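Local coordinates for DNA-damage inducible protein DDI1-like protein (Leishmania major, PDB 5YQ8) that probably acts as an aspartic endopeptidase, this chain being the retroviral protease-like domain of a longer protein of the DDI1 family, at residues Lys2-Cys10 / Val118-Leu126. Sequence-based numbering, arbitrary orientation.
Sequences KVTMLYVPC and VPFLPENDL
L6 covers one face of the F120 ring where two parts of the retropepsin-like fold meet: 2-10 leads into strand 7-12, outermost in the six-stranded sheet, and 118-126 continues from strand 116-119, at the end of the three-stranded one. The L6 side chain is about 8 Å from that of D22, probably the catalytic aspartate. Apolar packing does most of the work. L6 CD2 makes a CH-pi contact 4.0 Å from the ring centroid and 16° off the normal, while CD1 reaches CZ; a branched leucine suits this place because both methyls can rest on one flat surface. I104 also packs against both residues. V8 lies alongside F120; beta-branched, with CG1 anti to its own carbonyl carbon (chi1 -69°), it brings that methyl to 3.6 Å from F120 CD1. P9, a compact hydrocarbon ring without an N-H to satisfy, slides past L121 in the opposite direction, its CD 3.7 Å from L121 CD2. The side chain of L126 crosses Y7 at about a right angle, both methyls meeting CD1 of the broad tyrosine ring, which also meets that of F20.

Backbone polarity is met by one direct bond and a bridge. L121 N donates to Y7 O at 2.9 Å, nearly straight at 170°, and F120 CA adds a CA-H...O contact to the same oxygen, which lies at the edge of the F120 ring. Beside this bond, one water accepts from Y7 N and donates to L121 O, joining the segments; its further leg to M5 O is unusually short. V3 O bonds to Q26 NE2 of the second subunit, placing this border beside the dimer partner.

At the solvent-facing end, E123 bends at chi2 and turns its carboxylate, a ready acceptor, toward the N-terminal segment: OE2 lies 3.1 Å from T4 OG1 and accepts from a second water, which accepts a hydrogen bond from M5 N at 2.8 Å.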
loop_
_atom_site.group_PDB
_atom_site.type_symbol
_atom_site.label_atom_id
_atom_site.label_comp_id
_atom_site.label_asym_id
_atom_site.label_seq_id
_atom_site.Cartn_x
_atom_site.Cartn_y
_atom_site.Cartn_z
ATOM N N LYS A 2 16.325 3.295 3.219
ATOM C CA LYS A 2 15.139 2.881 2.484
ATOM C C LYS A 2 14.524 1.708 3.251
ATOM O O LYS A 2 15.195 0.673 3.456
ATOM C CB LYS A 2 15.448 2.508 1.017
ATOM C CG LYS A 2 16.434 3.424 0.319
ATOM C CD LYS A 2 16.162 3.466 -1.183
ATOM C CE LYS A 2 16.317 2.078 -1.795
ATOM N NZ LYS A 2 16.171 2.225 -3.261
ATOM N N VAL A 3 13.273 1.893 3.720
ATOM C CA VAL A 3 12.637 0.862 4.557
ATOM C C VAL A 3 12.410 -0.422 3.773
ATOM O O VAL A 3 12.273 -0.396 2.591
ATOM C CB VAL A 3 11.321 1.294 5.255
ATOM C CG1 VAL A 3 11.547 2.447 6.232
ATOM C CG2 VAL A 3 10.232 1.653 4.253
ATOM N N THR A 4 12.386 -1.539 4.490
ATOM C CA THR A 4 11.903 -2.807 3.956
ATOM C C THR A 4 10.413 -2.740 3.547
ATOM O O THR A 4 9.581 -2.288 4.265
ATOM C CB THR A 4 12.086 -3.898 5.014
ATOM O OG1 THR A 4 13.477 -3.964 5.328
ATOM C CG2 THR A 4 11.592 -5.291 4.513
ATOM N N MET A 5 10.081 -3.254 2.398
ATOM C CA MET A 5 8.633 -3.290 1.994
ATOM C C MET A 5 7.991 -4.438 2.702
ATOM O O MET A 5 8.711 -5.285 3.175
ATOM C CB MET A 5 8.466 -3.451 0.474
ATOM C CG MET A 5 9.295 -2.496 -0.338
ATOM S SD MET A 5 8.682 -0.807 -0.432
ATOM C CE MET A 5 9.571 -0.073 0.874
ATOM N N LEU A 6 6.666 -4.488 2.779
ATOM C CA LEU A 6 5.941 -5.465 3.638
ATOM C C LEU A 6 5.619 -6.731 2.853
ATOM O O LEU A 6 4.870 -6.679 1.892
ATOM C CB LEU A 6 4.611 -4.902 4.179
ATOM C CG LEU A 6 4.712 -3.596 4.943
ATOM C CD1 LEU A 6 3.353 -3.200 5.570
ATOM C CD2 LEU A 6 5.818 -3.710 6.034
ATOM N N TYR A 7 6.213 -7.847 3.273
ATOM C CA TYR A 7 5.853 -9.183 2.788
ATOM C C TYR A 7 5.513 -10.113 3.943
ATOM O O TYR A 7 6.086 -10.023 4.981
ATOM C CB TYR A 7 6.980 -9.786 1.977
ATOM C CG TYR A 7 7.224 -9.103 0.663
ATOM C CD1 TYR A 7 7.955 -7.889 0.572
ATOM C CD2 TYR A 7 6.822 -9.709 -0.517
ATOM C CE1 TYR A 7 8.151 -7.288 -0.644
ATOM C CE2 TYR A 7 7.062 -9.113 -1.747
ATOM C CZ TYR A 7 7.686 -7.916 -1.804
ATOM O OH TYR A 7 7.886 -7.440 -3.027
ATOM N N VAL A 8 4.530 -10.958 3.750
ATOM C CA VAL A 8 4.261 -12.066 4.615
ATOM C C VAL A 8 4.393 -13.391 3.890
ATOM O O VAL A 8 4.079 -13.494 2.692
ATOM C CB VAL A 8 2.899 -11.931 5.242
ATOM C CG1 VAL A 8 2.890 -10.772 6.230
ATOM C CG2 VAL A 8 1.787 -11.816 4.183
ATOM N N PRO A 9 4.856 -14.426 4.622
ATOM C CA PRO A 9 4.800 -15.764 4.023
ATOM C C PRO A 9 3.413 -16.415 4.178
ATOM O O PRO A 9 2.620 -16.023 5.005
ATOM C CB PRO A 9 5.850 -16.522 4.787
ATOM C CG PRO A 9 5.773 -15.852 6.202
ATOM C CD PRO A 9 5.444 -14.432 5.979
ATOM N N CYS A 10 3.126 -17.387 3.336
ATOM C CA CYS A 10 1.921 -18.189 3.383
ATOM C C CYS A 10 2.080 -19.396 2.467
ATOM O O CYS A 10 3.049 -19.504 1.738
ATOM C CB CYS A 10 0.711 -17.363 2.888
ATOM S SG CYS A 10 0.766 -16.711 1.182
ATOM N N VAL A 118 1.018 -12.454 11.890
ATOM C CA VAL A 118 2.129 -12.899 11.067
ATOM C C VAL A 118 3.112 -11.729 11.012
ATOM O O VAL A 118 2.779 -10.687 10.494
ATOM C CB VAL A 118 1.691 -13.186 9.614
ATOM C CG1 VAL A 118 2.748 -13.904 8.813
ATOM C CG2 VAL A 118 0.524 -14.087 9.625
ATOM N N PRO A 119 4.368 -11.937 11.429
ATOM C CA PRO A 119 5.358 -10.882 11.336
ATOM C C PRO A 119 5.824 -10.746 9.882
ATOM O O PRO A 119 5.882 -11.727 9.143
ATOM C CB PRO A 119 6.492 -11.354 12.238
ATOM C CG PRO A 119 6.271 -12.796 12.494
ATOM C CD PRO A 119 4.986 -13.207 11.802
ATOM N N PHE A 120 6.072 -9.504 9.496
ATOM C CA PHE A 120 6.595 -9.161 8.194
ATOM C C PHE A 120 7.975 -9.706 8.130
ATOM O O PHE A 120 8.760 -9.666 9.148
ATOM C CB PHE A 120 6.593 -7.646 7.961
ATOM C CG PHE A 120 5.194 -7.066 7.926
ATOM C CD1 PHE A 120 4.248 -7.532 7.009
ATOM C CD2 PHE A 120 4.794 -6.102 8.856
ATOM C CE1 PHE A 120 2.925 -7.047 7.036
ATOM C CE2 PHE A 120 3.478 -5.619 8.861
ATOM C CZ PHE A 120 2.543 -6.094 7.948
ATOM N N LEU A 121 8.288 -10.188 6.936
ATOM C CA LEU A 121 9.551 -10.789 6.708
ATOM C C LEU A 121 10.644 -9.745 6.827
ATOM O O LEU A 121 10.458 -8.595 6.377
ATOM C CB LEU A 121 9.625 -11.416 5.324
ATOM C CG LEU A 121 8.683 -12.567 5.002
ATOM C CD1 LEU A 121 8.688 -12.768 3.515
ATOM C CD2 LEU A 121 9.117 -13.845 5.696
ATOM N N PRO A 122 11.803 -10.151 7.399
ATOM C CA PRO A 122 12.941 -9.246 7.477
ATOM C C PRO A 122 13.544 -9.026 6.134
ATOM O O PRO A 122 13.335 -9.806 5.257
ATOM C CB PRO A 122 13.904 -9.973 8.399
ATOM C CG PRO A 122 13.440 -11.346 8.412
ATOM C CD PRO A 122 11.993 -11.317 8.266
ATOM N N GLU A 123 14.274 -7.939 5.973
ATOM C CA GLU A 123 14.845 -7.582 4.654
ATOM C C GLU A 123 15.685 -8.703 4.130
ATOM O O GLU A 123 15.676 -8.963 2.918
ATOM C CB GLU A 123 15.747 -6.323 4.751
ATOM C CG GLU A 123 16.297 -5.734 3.420
ATOM C CD GLU A 123 15.258 -5.650 2.297
ATOM O OE1 GLU A 123 15.470 -6.298 1.222
ATOM O OE2 GLU A 123 14.216 -4.970 2.475
ATOM N N ASN A 124 16.463 -9.359 5.001
ATOM C CA ASN A 124 17.351 -10.400 4.475
ATOM C C ASN A 124 16.604 -11.681 4.088
ATOM O O ASN A 124 17.237 -12.550 3.496
ATOM C CB ASN A 124 18.526 -10.705 5.424
ATOM C CG ASN A 124 19.517 -9.526 5.554
ATOM O OD1 ASN A 124 19.912 -8.924 4.561
ATOM N ND2 ASN A 124 19.905 -9.202 6.761
ATOM N N ASP A 125 15.285 -11.786 4.387
ATOM C CA ASP A 125 14.464 -12.924 3.904
ATOM C C ASP A 125 13.864 -12.771 2.494
ATOM O O ASP A 125 13.582 -13.782 1.911
ATOM C CB ASP A 125 13.307 -13.282 4.853
ATOM C CG ASP A 125 13.709 -14.219 5.961
ATOM O OD1 ASP A 125 14.766 -14.800 5.936
ATOM O OD2 ASP A 125 12.987 -14.348 6.959
ATOM N N LEU A 126 13.716 -11.555 1.944
ATOM C CA LEU A 126 12.945 -11.322 0.732
ATOM C C LEU A 126 13.510 -12.040 -0.541
ATOM O O LEU A 126 12.806 -12.852 -1.127
ATOM C CB LEU A 126 12.669 -9.822 0.524
ATOM C CG LEU A 126 11.923 -9.066 1.656
ATOM C CD1 LEU A 126 11.517 -7.642 1.245
ATOM C CD2 LEU A 126 10.658 -9.724 2.153
HETATM O O HOH W 1 8.637 -7.257 4.634
HETATM O O HOH W 2 12.079 -3.976 0.583
#